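Local atomic coordinates of uncharacterized protein (Bacteroides cellulosilyticus, PDB entry 5JVK), a protein that probably hydrolyses O-glycosidic bonds as a family 39 glycoside hydrolase of a gut symbiont. Residues Asp426-Val431 / Thr447-Gly452. Numbering follows the deposited sequence.
Sequences DGVNKV and TTKAEG
T447, the last residue of strand 439-447, pairs with N429, the first of strand 429-436, as a non-hydrogen-bonded antiparallel pair at the open end of a beta hairpin, in the antiparallel sheet that follows the eight-stranded parallel barrel. Their side chains lie side by side on the face against which L489 of strand 484-489 packs, with I455 of strand 453-458 also touching N429. T447 OG1 stands anti to its own backbone N (chi1 -178°) and donates to N429 OD1 over 2.7 Å, approaching almost head-on to the amide C=O. The same oxygen accepts from K449 N at 3.1 Å, closing an ST turn that bends the chain as it leaves the strand. Threonine suits a strand end, its hydroxyl donating and accepting at once; asparagine supplies the matching carbonyl.

T448 adds two bonds to one acceptor. Its backbone N reaches V428 O at 2.9 Å in a nearly straight bond, and its OG1 meets that oxygen at 2.8 Å on a lone pair. A chi1 of 57° sets the hydroxyl near the backbone N, which lets both donors converge. Beside T448, which also touches D297, K430 NZ donates to G427 O at 3.0 Å and forms a salt bridge with D297.

K449 passes its CD 3.5 Å from CG1 of V428, whose branched apolar side chain suits the lysine methylenes. A type I turn follows to G452, where positive phi favours glycine.

T447 thus reinforces the end pair, its hydroxyl fixed by two partners, and T448 grips V428 O one residue beyond, pinning the hairpin's open end with directional bonds.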
loop_
_atom_site.group_PDB
_atom_site.type_symbol
_atom_site.label_atom_id
_atom_site.label_comp_id
_atom_site.label_asym_id
_atom_site.label_seq_id
_atom_site.Cartn_x
_atom_site.Cartn_y
_atom_site.Cartn_z
ATOM N N ASP A 426 -11.238 22.901 -2.778
ATOM C CA ASP A 426 -11.826 21.707 -2.179
ATOM C C ASP A 426 -13.133 21.380 -2.898
ATOM O O ASP A 426 -13.594 22.160 -3.734
ATOM C CB ASP A 426 -12.074 21.961 -0.683
ATOM C CG ASP A 426 -12.027 20.692 0.162
ATOM O OD1 ASP A 426 -12.183 19.573 -0.376
ATOM O OD2 ASP A 426 -11.834 20.824 1.389
ATOM N N GLY A 427 -13.707 20.219 -2.596
ATOM C CA GLY A 427 -14.990 19.803 -3.155
ATOM C C GLY A 427 -14.808 18.869 -4.337
ATOM O O GLY A 427 -14.021 17.922 -4.267
ATOM N N VAL A 428 -15.533 19.144 -5.419
ATOM C CA VAL A 428 -15.482 18.340 -6.644
ATOM C C VAL A 428 -14.052 18.286 -7.189
ATOM O O VAL A 428 -13.577 17.215 -7.574
ATOM C CB VAL A 428 -16.468 18.882 -7.712
ATOM C CG1 VAL A 428 -16.231 18.257 -9.083
ATOM C CG2 VAL A 428 -17.902 18.622 -7.275
ATOM N N ASN A 429 -13.391 19.442 -7.217
ATOM C CA ASN A 429 -11.976 19.552 -7.580
ATOM C C ASN A 429 -11.148 19.823 -6.326
ATOM O O ASN A 429 -11.630 20.457 -5.388
ATOM C CB ASN A 429 -11.778 20.682 -8.594
ATOM C CG ASN A 429 -12.621 20.500 -9.845
ATOM O OD1 ASN A 429 -12.710 19.402 -10.388
ATOM N ND2 ASN A 429 -13.246 21.575 -10.304
ATOM N N LYS A 430 -9.908 19.337 -6.320
ATOM C CA LYS A 430 -8.989 19.501 -5.193
ATOM C C LYS A 430 -7.705 20.135 -5.680
ATOM O O LYS A 430 -7.164 19.709 -6.692
ATOM C CB LYS A 430 -8.640 18.144 -4.568
ATOM C CG LYS A 430 -9.354 17.807 -3.270
ATOM C CD LYS A 430 -10.733 17.231 -3.506
ATOM C CE LYS A 430 -11.240 16.520 -2.266
ATOM N NZ LYS A 430 -12.602 15.971 -2.496
ATOM N N VAL A 431 -7.228 21.148 -4.959
ATOM C CA VAL A 431 -5.871 21.674 -5.123
ATOM C C VAL A 431 -5.279 21.824 -3.722
ATOM O O VAL A 431 -5.767 22.626 -2.926
ATOM C CB VAL A 431 -5.837 23.023 -5.877
ATOM C CG1 VAL A 431 -4.395 23.481 -6.087
ATOM C CG2 VAL A 431 -6.545 22.904 -7.223
ATOM N N THR A 447 -9.555 16.035 -10.086
ATOM C CA THR A 447 -11.005 16.187 -10.071
ATOM C C THR A 447 -11.649 14.844 -9.749
ATOM O O THR A 447 -11.131 13.793 -10.130
ATOM C CB THR A 447 -11.555 16.751 -11.406
ATOM O OG1 THR A 447 -12.978 16.909 -11.312
ATOM C CG2 THR A 447 -11.228 15.859 -12.607
ATOM N N THR A 448 -12.773 14.893 -9.035
ATOM C CA THR A 448 -13.600 13.711 -8.797
ATOM C C THR A 448 -14.474 13.353 -10.013
ATOM O O THR A 448 -15.000 12.244 -10.087
ATOM C CB THR A 448 -14.497 13.900 -7.558
ATOM O OG1 THR A 448 -15.312 15.068 -7.716
ATOM C CG2 THR A 448 -13.643 14.048 -6.308
ATOM N N LYS A 449 -14.631 14.282 -10.957
ATOM C CA LYS A 449 -15.456 14.044 -12.145
ATOM C C LYS A 449 -14.766 13.089 -13.121
ATOM O O LYS A 449 -13.642 13.347 -13.556
ATOM C CB LYS A 449 -15.806 15.368 -12.834
ATOM C CG LYS A 449 -16.749 16.229 -12.006
ATOM C CD LYS A 449 -16.857 17.655 -12.518
ATOM C CE LYS A 449 -17.559 17.736 -13.864
ATOM N NZ LYS A 449 -18.094 19.105 -14.117
ATOM N N ALA A 450 -15.455 11.995 -13.451
ATOM C CA ALA A 450 -14.923 10.930 -14.314
ATOM C C ALA A 450 -14.450 11.440 -15.673
ATOM O O ALA A 450 -13.367 11.083 -16.142
ATOM C CB ALA A 450 -15.975 9.849 -14.507
ATOM N N GLU A 451 -15.279 12.275 -16.293
ATOM C CA GLU A 451 -14.988 12.865 -17.605
ATOM C C GLU A 451 -13.846 13.892 -17.618
ATOM O O GLU A 451 -13.297 14.177 -18.679
ATOM C CB GLU A 451 -16.261 13.489 -18.214
ATOM C CG GLU A 451 -16.794 14.763 -17.537
ATOM C CD GLU A 451 -17.709 14.514 -16.340
ATOM O OE1 GLU A 451 -17.681 13.406 -15.760
ATOM O OE2 GLU A 451 -18.456 15.446 -15.965
ATOM N N GLY A 452 -13.514 14.462 -16.456
ATOM C CA GLY A 452 -12.453 15.471 -16.335
ATOM C C GLY A 452 -13.002 16.887 -16.405
ATOM O O GLY A 452 -14.119 17.097 -16.876
#